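Local coordinates for protein fatty acid CoA ligase (Marinactinospora thermotolerans, PDB 6SQ8) that is an AMP-binding enzyme of the ANL superfamily, with a large N-terminal and a smaller C-terminal domain, and holds adenosine monophosphate in its pocket, at residues 52-57 against 78-83; 167-172 against 358-363; 198-203 against 242-247; 347-352 against 376-381; 413-418 against 458-463. All blocks are in the same frame, centred on the assembly; numbering follows the deposited sequence.

Contact 1: 52-57 against 78-83; sequences GVACLH and VGLRPT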
# COMPACT_ATOMS: atom_id res chain seq x y z
N GLY A 52 21.29 -0.54 7.22
CA GLY A 52 19.87 -0.63 7.52
C GLY A 52 19.63 -0.96 8.99
O GLY A 52 20.44 -1.60 9.63
N VAL A 53 18.49 -0.50 9.51
CA VAL A 53 17.97 -0.92 10.82
C VAL A 53 16.64 -1.64 10.60
O VAL A 53 15.64 -1.02 10.28
CB VAL A 53 17.80 0.28 11.78
CG1 VAL A 53 17.27 -0.18 13.12
CG2 VAL A 53 19.09 1.05 11.96
N ALA A 54 16.65 -2.96 10.76
CA ALA A 54 15.46 -3.79 10.66
C ALA A 54 14.57 -3.58 11.90
O ALA A 54 15.05 -3.64 13.01
CB ALA A 54 15.83 -5.25 10.50
N CYS A 55 13.28 -3.32 11.68
CA CYS A 55 12.40 -2.97 12.73
C CYS A 55 11.15 -3.85 12.69
O CYS A 55 10.47 -3.93 11.66
CB CYS A 55 12.01 -1.51 12.64
SG CYS A 55 13.43 -0.40 12.81
N LEU A 56 10.88 -4.49 13.83
CA LEU A 56 9.77 -5.42 14.03
C LEU A 56 8.89 -4.89 15.16
O LEU A 56 9.29 -4.87 16.32
CB LEU A 56 10.38 -6.78 14.38
CG LEU A 56 9.40 -7.94 14.47
CD1 LEU A 56 8.83 -8.32 13.11
CD2 LEU A 56 10.08 -9.15 15.09
N HIS A 57 7.68 -4.44 14.80
CA HIS A 57 6.81 -3.78 15.77
C HIS A 57 5.36 -3.89 15.34
O HIS A 57 5.06 -4.24 14.22
CB HIS A 57 7.19 -2.30 15.89
CG HIS A 57 7.21 -1.59 14.58
ND1 HIS A 57 8.38 -1.22 13.97
CD2 HIS A 57 6.21 -1.24 13.74
CE1 HIS A 57 8.11 -0.63 12.83
NE2 HIS A 57 6.79 -0.65 12.66
N VAL A 78 14.09 -0.47 7.57
CA VAL A 78 13.62 -1.71 6.96
C VAL A 78 12.50 -2.28 7.84
O VAL A 78 12.76 -3.00 8.79
CB VAL A 78 14.77 -2.73 6.80
CG1 VAL A 78 14.29 -4.06 6.24
CG2 VAL A 78 15.91 -2.17 5.96
N GLY A 79 11.26 -1.90 7.52
CA GLY A 79 10.08 -2.33 8.25
C GLY A 79 9.71 -3.77 7.94
O GLY A 79 9.35 -4.11 6.80
N LEU A 80 9.82 -4.64 8.95
CA LEU A 80 9.47 -6.04 8.83
C LEU A 80 7.96 -6.21 8.98
O LEU A 80 7.39 -6.01 10.05
CB LEU A 80 10.24 -6.82 9.89
CG LEU A 80 11.74 -6.84 9.70
CD1 LEU A 80 12.43 -7.45 10.91
CD2 LEU A 80 12.10 -7.61 8.44
N ARG A 81 7.35 -6.60 7.86
CA ARG A 81 5.91 -6.72 7.67
C ARG A 81 5.36 -7.77 8.63
O ARG A 81 5.91 -8.87 8.72
CB ARG A 81 5.68 -7.12 6.21
CG ARG A 81 4.36 -6.69 5.60
CD ARG A 81 4.48 -6.71 4.09
NE ARG A 81 5.51 -5.76 3.65
CZ ARG A 81 6.24 -5.89 2.56
NH1 ARG A 81 6.12 -6.97 1.81
NH2 ARG A 81 7.09 -4.94 2.24
N PRO A 82 4.28 -7.49 9.40
CA PRO A 82 3.68 -8.50 10.28
C PRO A 82 3.06 -9.72 9.58
O PRO A 82 3.11 -10.82 10.13
CB PRO A 82 2.61 -7.71 11.05
CG PRO A 82 2.28 -6.56 10.15
CD PRO A 82 3.58 -6.20 9.46
N THR A 83 2.49 -9.53 8.38
CA THR A 83 1.85 -10.62 7.61
C THR A 83 2.89 -11.55 6.95
O THR A 83 2.54 -12.63 6.51
CB THR A 83 0.91 -10.09 6.52
OG1 THR A 83 1.62 -9.08 5.80
CG2 THR A 83 -0.38 -9.51 7.08
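Ala54 beside Val78 and Cys55 beside Gly79 mark the pairing of two parallel strands, 52-56 and 76-79, the beta strands of a beta-alpha-beta unit whose connecting helix is 61-72. Three backbone hydrogen bonds zip the pair together. Val78 N gives to Val53 O at 3.2 Å, and Val78 O accepts from Cys55 N at 3.0 Å. The third runs from Leu80 N to Cys55 O, 2.9 Å, and continues the parallel pattern to Leu80. Leu80 carries the apolar side-chain contacts across the pair. With CG beside its own backbone N (chi1 -66°), it reaches back over strand 52-56, and its CD1 lies between two residues of that strand, 4.1 Å from Ala54 CB and equally far from the CB of Leu56. Leu56 meets it at about a right angle, laying CD1 3.8 Å from Leu80 CB. The same face is closed further out by Leu101 of strand 98-103, which touches Ala54 and Leu80, and by helix 108-117 against Leu56. Cys55 points to the other face, where Leu66 of the connecting helix covers it, while Gly79 beside it has no side chain. Strand 76-79 is an outermost strand of a parallel five-stranded sheet with helices on both faces, an arrangement typical of alpha/beta folds built from beta-alpha-beta crossovers.

Contact 2: 167-172 against 358-363; sequences TPKGVA and SGYWRD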
# COMPACT_ATOMS: atom_id res chain seq x y z
N THR A 167 10.85 -13.60 -6.45
CA THR A 167 11.89 -13.51 -5.38
C THR A 167 11.99 -12.07 -4.85
O THR A 167 12.06 -11.15 -5.66
CB THR A 167 13.24 -14.07 -5.88
OG1 THR A 167 13.88 -14.78 -4.82
CG2 THR A 167 14.19 -13.03 -6.44
N PRO A 168 11.99 -11.86 -3.51
CA PRO A 168 12.03 -10.52 -2.91
C PRO A 168 13.20 -9.55 -3.22
O PRO A 168 14.33 -9.73 -2.75
CB PRO A 168 12.05 -10.84 -1.41
CG PRO A 168 11.33 -12.16 -1.30
CD PRO A 168 11.83 -12.93 -2.50
N LYS A 169 12.90 -8.50 -3.98
CA LYS A 169 13.80 -7.37 -4.24
C LYS A 169 13.58 -6.29 -3.18
O LYS A 169 12.46 -6.09 -2.77
CB LYS A 169 13.46 -6.73 -5.60
CG LYS A 169 13.29 -7.69 -6.76
CD LYS A 169 12.13 -7.36 -7.70
CE LYS A 169 11.39 -8.60 -8.18
NZ LYS A 169 10.60 -8.29 -9.39
N GLY A 170 14.63 -5.56 -2.81
CA GLY A 170 14.52 -4.45 -1.86
C GLY A 170 14.40 -3.12 -2.58
O GLY A 170 15.35 -2.65 -3.17
N VAL A 171 13.22 -2.51 -2.50
CA VAL A 171 12.98 -1.20 -3.10
C VAL A 171 13.62 -0.13 -2.21
O VAL A 171 13.21 0.04 -1.08
CB VAL A 171 11.48 -0.92 -3.28
CG1 VAL A 171 11.23 0.55 -3.58
CG2 VAL A 171 10.85 -1.81 -4.33
N ALA A 172 14.60 0.60 -2.76
CA ALA A 172 15.26 1.69 -2.05
C ALA A 172 14.64 3.02 -2.45
O ALA A 172 14.66 3.38 -3.63
CB ALA A 172 16.74 1.68 -2.37
N SER A 358 14.91 4.76 -6.09
CA SER A 358 16.27 4.91 -6.60
C SER A 358 16.66 3.66 -7.38
O SER A 358 17.39 3.73 -8.36
CB SER A 358 17.24 5.17 -5.50
OG SER A 358 16.92 6.38 -4.82
N GLY A 359 16.15 2.51 -6.94
CA GLY A 359 16.43 1.24 -7.55
C GLY A 359 16.29 0.12 -6.53
O GLY A 359 16.07 0.38 -5.33
N TYR A 360 16.42 -1.11 -7.02
CA TYR A 360 16.46 -2.23 -6.12
C TYR A 360 17.84 -2.22 -5.44
O TYR A 360 18.88 -2.10 -6.10
CB TYR A 360 16.15 -3.55 -6.83
CG TYR A 360 14.79 -3.62 -7.48
CD1 TYR A 360 13.62 -3.54 -6.74
CD2 TYR A 360 14.67 -3.79 -8.85
CE1 TYR A 360 12.38 -3.59 -7.35
CE2 TYR A 360 13.43 -3.87 -9.47
CZ TYR A 360 12.28 -3.77 -8.72
OH TYR A 360 11.07 -3.86 -9.35
N TRP A 361 17.82 -2.30 -4.10
CA TRP A 361 18.99 -2.23 -3.25
C TRP A 361 20.01 -3.30 -3.68
O TRP A 361 19.70 -4.50 -3.66
CB TRP A 361 18.57 -2.41 -1.79
CG TRP A 361 19.72 -2.46 -0.84
CD1 TRP A 361 20.28 -3.57 -0.28
CD2 TRP A 361 20.46 -1.34 -0.33
NE1 TRP A 361 21.32 -3.21 0.54
CE2 TRP A 361 21.45 -1.85 0.53
CE3 TRP A 361 20.36 0.04 -0.49
CZ2 TRP A 361 22.33 -1.02 1.23
CZ3 TRP A 361 21.25 0.86 0.19
CH2 TRP A 361 22.21 0.33 1.05
N ARG A 362 21.21 -2.84 -4.07
CA ARG A 362 22.37 -3.67 -4.40
C ARG A 362 21.98 -4.71 -5.47
O ARG A 362 22.40 -5.87 -5.40
CB ARG A 362 22.90 -4.33 -3.13
N ASP A 363 21.17 -4.29 -6.46
CA ASP A 363 20.75 -5.18 -7.56
C ASP A 363 20.50 -4.35 -8.82
O ASP A 363 19.36 -4.14 -9.20
CB ASP A 363 19.53 -6.02 -7.17
CG ASP A 363 19.14 -7.08 -8.20
OD1 ASP A 363 19.75 -7.10 -9.28
OD2 ASP A 363 18.23 -7.89 -7.90
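Lys169 lies over one face of the Tyr360 ring where strand 359-360 joins the edge of a small three-stranded antiparallel sheet beside strand 170-174. The bend of the lysine chain at chi2 (139°) brings CD above the ring, 3.9 Å from the Tyr360 centroid and 21° off the normal, in a CH-pi contact shifted toward the rim. Val171, the non-hydrogen-bonded partner of Tyr360, approaches the same ring obliquely, its CG2 3.8 Å from Tyr360 CE1. The phenol oxygen is hydrogen-bonded to Glu301. On the other face of the sheet, Ala172 CB stands at the edge of the Trp361 indole, 4.4 Å from CE3. That indole is carried away from the strand by a chi1 of 176°, which sets CG anti to the backbone N, and its ring meets His76. Ala172 and Gly359 form a hydrogen-bonded pair, with Ala172 N 3.0 Å from Gly359 O. Just beyond, Ser358 N gives to Ala172 O at 2.8 Å. A type II turn from Tyr360 to Asp363 then leads the chain into the next helix, where Asp363 OD1 caps Arg366 N. Within that turn Trp361 N is hydrogen-bonded to Gly170 O at 2.7 Å.

Contact 3: 198-203 against 242-247; sequences IPIPLS and HVFLAP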
# COMPACT_ATOMS: atom_id res chain seq x y z
N ILE A 198 -4.91 5.46 11.15
CA ILE A 198 -4.07 4.54 10.43
C ILE A 198 -4.20 3.15 11.04
O ILE A 198 -3.55 2.83 12.02
CB ILE A 198 -2.60 5.02 10.44
CG1 ILE A 198 -2.52 6.47 9.98
CG2 ILE A 198 -1.76 4.10 9.58
CD1 ILE A 198 -1.14 6.96 9.69
N PRO A 199 -5.05 2.30 10.44
CA PRO A 199 -5.15 0.90 10.82
C PRO A 199 -4.34 -0.07 9.94
O PRO A 199 -4.41 -1.26 10.15
CB PRO A 199 -6.65 0.68 10.59
CG PRO A 199 -6.94 1.47 9.32
CD PRO A 199 -6.00 2.66 9.38
N ILE A 200 -3.62 0.45 8.95
CA ILE A 200 -2.73 -0.38 8.16
C ILE A 200 -1.38 -0.42 8.87
O ILE A 200 -1.06 0.47 9.63
CB ILE A 200 -2.61 0.11 6.71
CG1 ILE A 200 -1.98 1.50 6.60
CG2 ILE A 200 -3.96 0.05 6.02
CD1 ILE A 200 -1.95 2.05 5.19
N PRO A 201 -0.54 -1.45 8.64
CA PRO A 201 0.69 -1.61 9.40
C PRO A 201 1.65 -0.43 9.20
O PRO A 201 1.82 0.05 8.07
CB PRO A 201 1.32 -2.89 8.82
CG PRO A 201 0.17 -3.62 8.19
CD PRO A 201 -0.72 -2.53 7.66
N LEU A 202 2.29 0.01 10.31
CA LEU A 202 3.28 1.08 10.30
C LEU A 202 4.57 0.66 9.58
O LEU A 202 5.42 1.51 9.31
CB LEU A 202 3.59 1.47 11.75
CG LEU A 202 2.55 2.35 12.44
CD1 LEU A 202 2.99 2.70 13.87
CD2 LEU A 202 2.26 3.62 11.63
N SER A 203 4.72 -0.64 9.28
CA SER A 203 5.92 -1.15 8.62
C SER A 203 6.01 -0.70 7.15
O SER A 203 7.11 -0.70 6.60
CB SER A 203 5.96 -2.64 8.73
OG SER A 203 4.81 -3.22 8.12
N HIS A 242 -9.17 11.92 8.39
CA HIS A 242 -8.65 11.08 7.35
C HIS A 242 -8.53 9.66 7.89
O HIS A 242 -8.37 9.48 9.11
CB HIS A 242 -7.29 11.58 6.88
CG HIS A 242 -7.32 12.92 6.23
ND1 HIS A 242 -7.70 14.06 6.92
CD2 HIS A 242 -7.00 13.31 4.98
CE1 HIS A 242 -7.62 15.09 6.11
NE2 HIS A 242 -7.19 14.65 4.91
N VAL A 243 -8.64 8.70 6.98
CA VAL A 243 -8.37 7.30 7.26
C VAL A 243 -7.93 6.64 5.96
O VAL A 243 -8.35 7.04 4.89
CB VAL A 243 -9.61 6.60 7.86
CG1 VAL A 243 -10.79 6.67 6.94
CG2 VAL A 243 -9.32 5.15 8.20
N PHE A 244 -7.07 5.63 6.08
CA PHE A 244 -6.67 4.82 4.96
C PHE A 244 -7.09 3.37 5.21
O PHE A 244 -6.78 2.83 6.27
CB PHE A 244 -5.17 4.88 4.71
CG PHE A 244 -4.77 4.33 3.36
CD1 PHE A 244 -4.74 2.97 3.13
CD2 PHE A 244 -4.44 5.18 2.32
CE1 PHE A 244 -4.39 2.48 1.88
CE2 PHE A 244 -4.10 4.69 1.07
CZ PHE A 244 -4.08 3.34 0.85
N LEU A 245 -7.75 2.78 4.20
CA LEU A 245 -8.32 1.44 4.24
C LEU A 245 -7.90 0.67 2.99
O LEU A 245 -7.76 1.26 1.90
CB LEU A 245 -9.84 1.55 4.26
CG LEU A 245 -10.42 2.34 5.42
CD1 LEU A 245 -11.92 2.50 5.22
CD2 LEU A 245 -10.13 1.64 6.72
N ALA A 246 -7.73 -0.65 3.15
CA ALA A 246 -7.74 -1.58 2.03
C ALA A 246 -9.14 -1.58 1.44
O ALA A 246 -10.11 -1.37 2.17
CB ALA A 246 -7.34 -2.97 2.47
N PRO A 247 -9.30 -1.79 0.12
CA PRO A 247 -10.62 -1.76 -0.50
C PRO A 247 -11.67 -2.63 0.22
O PRO A 247 -12.78 -2.16 0.43
CB PRO A 247 -10.34 -2.24 -1.92
CG PRO A 247 -8.93 -1.76 -2.19
CD PRO A 247 -8.22 -1.99 -0.87
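Ile200 reaches from the loop after strand 195-198 to Phe244 on strand 242-245, at the C-terminal ends of two neighbouring parallel strands. From CB, which is directed toward that strand, the side chain branches. CG2 goes to the backbone side of the phenylalanine, 4.0 Å from Phe244 O. CG1 takes the crowded position between the backbone N and the carbonyl carbon (chi1 64°), and from there the extended chain carries the terminal methyl to the ring. CD1 meets Phe244 CD1 at 3.6 Å, with Phe244 CG and CE1 both a little farther off, an oblique approach. Pro199 continues the apolar seam along the strand: Pro199 and Leu245 cross at about a right angle, Pro199 CG 4.1 Å from Leu245 CD2, and Pro199 CD is 4.3 Å from Val243 CG2. No hydrogen bond links the two segments here. The Phe244 side chain also touches the bound 1-ethanoyl-9H-pyrido[3,4-b]indole-3-carboxylic acid, so the loop packs against a wall of that pocket. Leu205 and Leu209 of helix 205-215 touch the phenylalanine, Val271 of strand 269-273 lies against it, and Trp249 of helix 247-255 covers Pro199 and Ile200.

Contact 4: 347-352 against 376-381; sequences GEVWVR and LRTGDV. With AMP (adenosine monophosphate), chain G.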
# COMPACT_ATOMS: atom_id res chain seq x y z
N GLY A 347 -1.87 -0.21 -23.15
CA GLY A 347 -0.46 -0.59 -23.09
C GLY A 347 0.08 -0.50 -21.66
O GLY A 347 -0.70 -0.30 -20.72
N GLU A 348 1.40 -0.66 -21.52
CA GLU A 348 2.08 -0.66 -20.24
C GLU A 348 2.17 0.77 -19.70
O GLU A 348 2.52 1.69 -20.42
CB GLU A 348 3.51 -1.19 -20.35
CG GLU A 348 3.61 -2.64 -20.72
CD GLU A 348 5.04 -3.12 -20.84
OE1 GLU A 348 5.78 -2.98 -19.84
OE2 GLU A 348 5.42 -3.61 -21.92
N VAL A 349 1.86 0.91 -18.40
CA VAL A 349 1.91 2.17 -17.70
C VAL A 349 3.35 2.40 -17.23
O VAL A 349 3.92 1.58 -16.51
CB VAL A 349 0.91 2.16 -16.53
CG1 VAL A 349 0.97 3.43 -15.70
CG2 VAL A 349 -0.52 1.89 -17.01
N TRP A 350 3.94 3.50 -17.70
CA TRP A 350 5.27 3.94 -17.29
C TRP A 350 5.14 5.29 -16.60
O TRP A 350 4.31 6.12 -16.99
CB TRP A 350 6.23 4.05 -18.48
CG TRP A 350 6.63 2.75 -19.08
CD1 TRP A 350 5.83 1.93 -19.82
CD2 TRP A 350 7.91 2.11 -19.03
NE1 TRP A 350 6.54 0.83 -20.23
CE2 TRP A 350 7.82 0.91 -19.76
CE3 TRP A 350 9.14 2.43 -18.44
CZ2 TRP A 350 8.88 0.03 -19.91
CZ3 TRP A 350 10.21 1.57 -18.60
CH2 TRP A 350 10.08 0.39 -19.34
N VAL A 351 6.00 5.50 -15.60
CA VAL A 351 5.88 6.60 -14.69
C VAL A 351 7.26 7.25 -14.52
O VAL A 351 8.27 6.56 -14.45
CB VAL A 351 5.29 6.09 -13.36
CG1 VAL A 351 5.64 6.97 -12.18
CG2 VAL A 351 3.79 5.90 -13.47
N ARG A 352 7.29 8.59 -14.49
CA ARG A 352 8.45 9.40 -14.13
C ARG A 352 7.96 10.42 -13.10
O ARG A 352 7.02 11.16 -13.36
CB ARG A 352 9.06 10.04 -15.38
CG ARG A 352 10.19 11.04 -15.12
CD ARG A 352 11.07 11.37 -16.33
NE ARG A 352 10.41 12.13 -17.39
CZ ARG A 352 10.99 12.59 -18.51
NH1 ARG A 352 12.23 12.26 -18.82
NH2 ARG A 352 10.31 13.41 -19.31
N LEU A 376 9.89 4.50 -14.98
CA LEU A 376 9.65 3.24 -14.27
C LEU A 376 8.49 2.49 -14.92
O LEU A 376 7.45 3.05 -15.21
CB LEU A 376 9.36 3.57 -12.80
CG LEU A 376 8.76 2.43 -11.99
CD1 LEU A 376 9.72 1.28 -11.91
CD2 LEU A 376 8.41 2.89 -10.59
N ARG A 377 8.73 1.21 -15.20
CA ARG A 377 7.74 0.22 -15.65
C ARG A 377 6.97 -0.25 -14.41
O ARG A 377 7.47 -1.03 -13.61
CB ARG A 377 8.51 -0.92 -16.33
CG ARG A 377 7.72 -1.96 -17.11
CD ARG A 377 8.73 -3.07 -17.45
NE ARG A 377 8.22 -4.26 -18.12
CZ ARG A 377 8.40 -4.56 -19.42
NH1 ARG A 377 9.03 -3.73 -20.23
NH2 ARG A 377 7.92 -5.69 -19.91
N THR A 378 5.73 0.22 -14.26
CA THR A 378 4.90 -0.10 -13.11
C THR A 378 4.62 -1.60 -13.04
O THR A 378 4.55 -2.14 -11.96
CB THR A 378 3.56 0.65 -13.14
OG1 THR A 378 2.88 0.26 -14.34
CG2 THR A 378 3.73 2.15 -13.06
N GLY A 379 4.43 -2.23 -14.20
CA GLY A 379 3.97 -3.62 -14.26
C GLY A 379 2.47 -3.73 -14.51
O GLY A 379 1.93 -4.83 -14.60
N ASP A 380 1.80 -2.57 -14.61
CA ASP A 380 0.40 -2.47 -14.88
C ASP A 380 0.21 -2.11 -16.35
O ASP A 380 1.10 -1.53 -16.99
CB ASP A 380 -0.28 -1.42 -14.01
CG ASP A 380 -0.32 -1.81 -12.56
OD1 ASP A 380 -0.68 -3.01 -12.29
OD2 ASP A 380 0.03 -0.93 -11.69
N VAL A 381 -0.99 -2.44 -16.83
CA VAL A 381 -1.45 -2.18 -18.16
C VAL A 381 -2.76 -1.38 -18.05
O VAL A 381 -3.57 -1.63 -17.17
CB VAL A 381 -1.62 -3.53 -18.89
CG1 VAL A 381 -2.59 -3.45 -20.04
CG2 VAL A 381 -0.29 -4.06 -19.37
P AMP G . 3.05 -3.90 -5.32
O1P AMP G . 3.61 -2.62 -4.77
O2P AMP G . 3.85 -4.49 -6.49
O3P AMP G . 2.75 -4.88 -4.21
O5' AMP G . 1.59 -3.44 -5.90
C5' AMP G . 1.34 -2.67 -7.09
C4' AMP G . 0.12 -3.16 -7.87
O4' AMP G . -1.07 -3.18 -7.09
C3' AMP G . -0.21 -2.25 -9.01
O3' AMP G . 0.49 -2.77 -10.11
C2' AMP G . -1.73 -2.29 -9.20
O2' AMP G . -2.26 -3.20 -10.19
C1' AMP G . -2.21 -2.70 -7.82
N9 AMP G . -2.84 -1.52 -7.17
C8 AMP G . -2.34 -0.77 -6.15
N7 AMP G . -3.21 0.23 -5.84
C5 AMP G . -4.28 0.12 -6.66
C6 AMP G . -5.55 0.84 -6.89
N6 AMP G . -5.89 1.90 -6.14
N1 AMP G . -6.37 0.39 -7.85
C2 AMP G . -6.04 -0.69 -8.62
N3 AMP G . -4.90 -1.40 -8.49
C4 AMP G . -4.01 -1.04 -7.54
O HOH W 1 4.31 -2.08 -17.25
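Val349 O is gripped twice by Thr378, at 2.7 Å from OG1 and 3.2 Å from the backbone N, in the well-packed half of an antiparallel strand pair broken by a beta bulge. Thr378 OG1 can do this because chi1 of 59° sets it between the backbone N and the carbonyl carbon; it also accepts from Asp380 N, making an ST turn at the corner of the chain. Val349 N returns a bond to Asp380 O at 2.9 Å, and Val351 CG2 packs on Thr378 CG2. The Asp380 carboxylate turns to the ligand, OD1 taking a hydrogen bond from AMP O2' at 2.6 Å. The partly exposed side is looser. There Arg377 CB lies over the six-membered ring of Trp350, 3.6 Å from its centroid and 10° off the normal. Glu348 OE1 stands over the middle of the Arg377 guanidinium, 3.2 Å from NE, a salt bridge of charges alone since no N-H points at it. A water joins this oxygen to Gly379 N and Asp380 O. Strand 330-334 borders strand 347-352 on its other edge, Ile305 of strand 303-308 covers Val351 and Thr378, and strand 380-384 runs on beside 390-395.

Contact 5: 413-418 against 458-463; sequences EHVLTE and ALVRDH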
# COMPACT_ATOMS: atom_id res chain seq x y z
N GLU A 413 -13.89 -9.23 -14.70
CA GLU A 413 -14.29 -9.17 -13.28
C GLU A 413 -15.30 -8.05 -13.05
O GLU A 413 -16.27 -8.24 -12.31
CB GLU A 413 -13.06 -8.97 -12.39
CG GLU A 413 -12.12 -10.16 -12.35
CD GLU A 413 -10.70 -9.88 -11.86
OE1 GLU A 413 -10.42 -8.73 -11.42
OE2 GLU A 413 -9.88 -10.82 -11.95
N HIS A 414 -15.07 -6.88 -13.66
CA HIS A 414 -15.95 -5.71 -13.53
C HIS A 414 -17.38 -6.11 -13.94
O HIS A 414 -18.35 -5.81 -13.22
CB HIS A 414 -15.42 -4.50 -14.32
CG HIS A 414 -14.17 -3.89 -13.78
ND1 HIS A 414 -13.37 -3.01 -14.53
CD2 HIS A 414 -13.55 -4.03 -12.57
CE1 HIS A 414 -12.33 -2.62 -13.80
NE2 HIS A 414 -12.42 -3.24 -12.59
N VAL A 415 -17.50 -6.80 -15.08
CA VAL A 415 -18.80 -7.23 -15.62
C VAL A 415 -19.46 -8.25 -14.68
O VAL A 415 -20.63 -8.13 -14.37
CB VAL A 415 -18.66 -7.79 -17.05
CG1 VAL A 415 -19.95 -8.41 -17.51
CG2 VAL A 415 -18.23 -6.74 -18.05
N LEU A 416 -18.71 -9.27 -14.27
CA LEU A 416 -19.23 -10.29 -13.35
C LEU A 416 -19.75 -9.62 -12.06
O LEU A 416 -20.84 -9.95 -11.61
CB LEU A 416 -18.15 -11.33 -13.03
CG LEU A 416 -17.76 -12.24 -14.19
CD1 LEU A 416 -16.50 -13.04 -13.87
CD2 LEU A 416 -18.87 -13.18 -14.54
N THR A 417 -18.98 -8.68 -11.50
CA THR A 417 -19.28 -8.10 -10.18
C THR A 417 -20.44 -7.10 -10.27
O THR A 417 -21.07 -6.81 -9.24
CB THR A 417 -18.05 -7.50 -9.51
OG1 THR A 417 -17.44 -6.53 -10.36
CG2 THR A 417 -17.03 -8.55 -9.12
N GLU A 418 -20.74 -6.58 -11.47
CA GLU A 418 -21.90 -5.72 -11.69
C GLU A 418 -23.18 -6.50 -11.39
O GLU A 418 -24.17 -5.91 -11.01
CB GLU A 418 -22.01 -5.22 -13.13
CG GLU A 418 -21.27 -3.94 -13.44
CD GLU A 418 -21.41 -2.81 -12.42
OE1 GLU A 418 -22.58 -2.46 -12.07
OE2 GLU A 418 -20.34 -2.31 -11.97
N ALA A 458 -23.41 -15.15 -19.76
CA ALA A 458 -24.23 -14.44 -20.74
C ALA A 458 -24.02 -12.94 -20.63
O ALA A 458 -24.03 -12.21 -21.63
CB ALA A 458 -25.68 -14.80 -20.54
N LEU A 459 -23.81 -12.49 -19.39
CA LEU A 459 -23.57 -11.10 -19.08
C LEU A 459 -22.22 -10.67 -19.67
O LEU A 459 -22.09 -9.61 -20.30
CB LEU A 459 -23.61 -10.96 -17.56
CG LEU A 459 -23.76 -9.55 -17.00
CD1 LEU A 459 -24.93 -8.79 -17.62
CD2 LEU A 459 -23.95 -9.63 -15.48
N VAL A 460 -21.20 -11.52 -19.50
CA VAL A 460 -19.88 -11.25 -20.06
C VAL A 460 -20.01 -11.21 -21.58
O VAL A 460 -19.46 -10.34 -22.22
CB VAL A 460 -18.81 -12.26 -19.59
CG1 VAL A 460 -17.54 -12.17 -20.41
CG2 VAL A 460 -18.50 -12.09 -18.10
N ARG A 461 -20.76 -12.16 -22.14
CA ARG A 461 -20.85 -12.30 -23.57
C ARG A 461 -21.50 -11.05 -24.17
O ARG A 461 -21.12 -10.65 -25.26
CB ARG A 461 -21.61 -13.55 -24.00
CG ARG A 461 -21.38 -13.90 -25.48
CD ARG A 461 -22.16 -15.12 -25.94
NE ARG A 461 -22.06 -16.26 -25.03
CZ ARG A 461 -21.06 -17.13 -25.01
NH1 ARG A 461 -20.12 -17.08 -25.95
NH2 ARG A 461 -21.02 -18.05 -24.06
N ASP A 462 -22.48 -10.45 -23.49
CA ASP A 462 -23.22 -9.30 -24.03
C ASP A 462 -22.33 -8.05 -24.03
O ASP A 462 -22.36 -7.27 -24.98
CB ASP A 462 -24.54 -9.01 -23.29
CG ASP A 462 -25.41 -7.95 -23.96
OD1 ASP A 462 -25.36 -7.86 -25.21
OD2 ASP A 462 -26.14 -7.19 -23.25
N HIS A 463 -21.53 -7.88 -22.97
CA HIS A 463 -20.79 -6.66 -22.71
C HIS A 463 -19.42 -6.70 -23.40
O HIS A 463 -19.01 -5.70 -23.96
CB HIS A 463 -20.65 -6.40 -21.20
CG HIS A 463 -21.87 -5.79 -20.58
ND1 HIS A 463 -22.91 -6.54 -20.10
CD2 HIS A 463 -22.21 -4.50 -20.37
CE1 HIS A 463 -23.85 -5.76 -19.62
NE2 HIS A 463 -23.44 -4.50 -19.76
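Leu459 O, on the helix surface that faces Val415, accepts two hydrogen bonds from His463, whose backbone N and ring ND1 arrive from opposite faces of the carbonyl plane. The ring bond measures 3.2 Å from His463 ND1 to Leu459 O, and the oxygen lies in the imidazole plane, which should hold the ring's turn. This carbonyl belongs to a helix-helix packing in the AMP-binding C-terminal domain, an alpha/beta unit in which the axes of segments 413-418 and 458-463, on helices 409-418 and 453-463, come within 9.2 Å at 126° between their directions. Val415 is the centre of it. With CG1 anti to the backbone N (chi1 172°), its two methyls meet successive turns of the facing helix: CG1 goes toward the backbone between Leu459 and Val460, 3.8 Å from Val460 CA, whereas CG2 reaches His463 CB at 4.0 Å. The Leu459 side chain meets the first of these methyls, its CG 4.0 Å from Val415 CG1. The more buried flank belongs to Leu416, which also packs on Ala425 and Val427 of strand 422-432. On the side toward the large domain, Thr417 O is hydrogen-bonded to Ser280 OG at the start of helix 279-289. No hydrogen bond joins the two helical segments, which meet through apolar groups. Next to Val415 in the chain, Leu416 crosses Val460 obliquely, with Leu416 CD2 resting 3.7 Å from Val460 CG2.

In the fold
From the N terminus, contact 1 closes first, over a short loop holding helix 61-72. Contact 2 opens at 167-172 and closes at 358-363, some 185 residues later, pairing strand 359-360 with strand 170-174. Contact 3 is nested inside that loop, and its Ser203 side chain packs against Arg81 and Pro82 of contact 1, so the loops that follow strands 76-79 and 195-198 touch. Contact 4 crosses contact 2: its strand 347-352 lies within the loop, and 376-381 lies beyond it. Contact 5 follows in series in the C-terminal domain, its centre about 41 Å from that of contact 1.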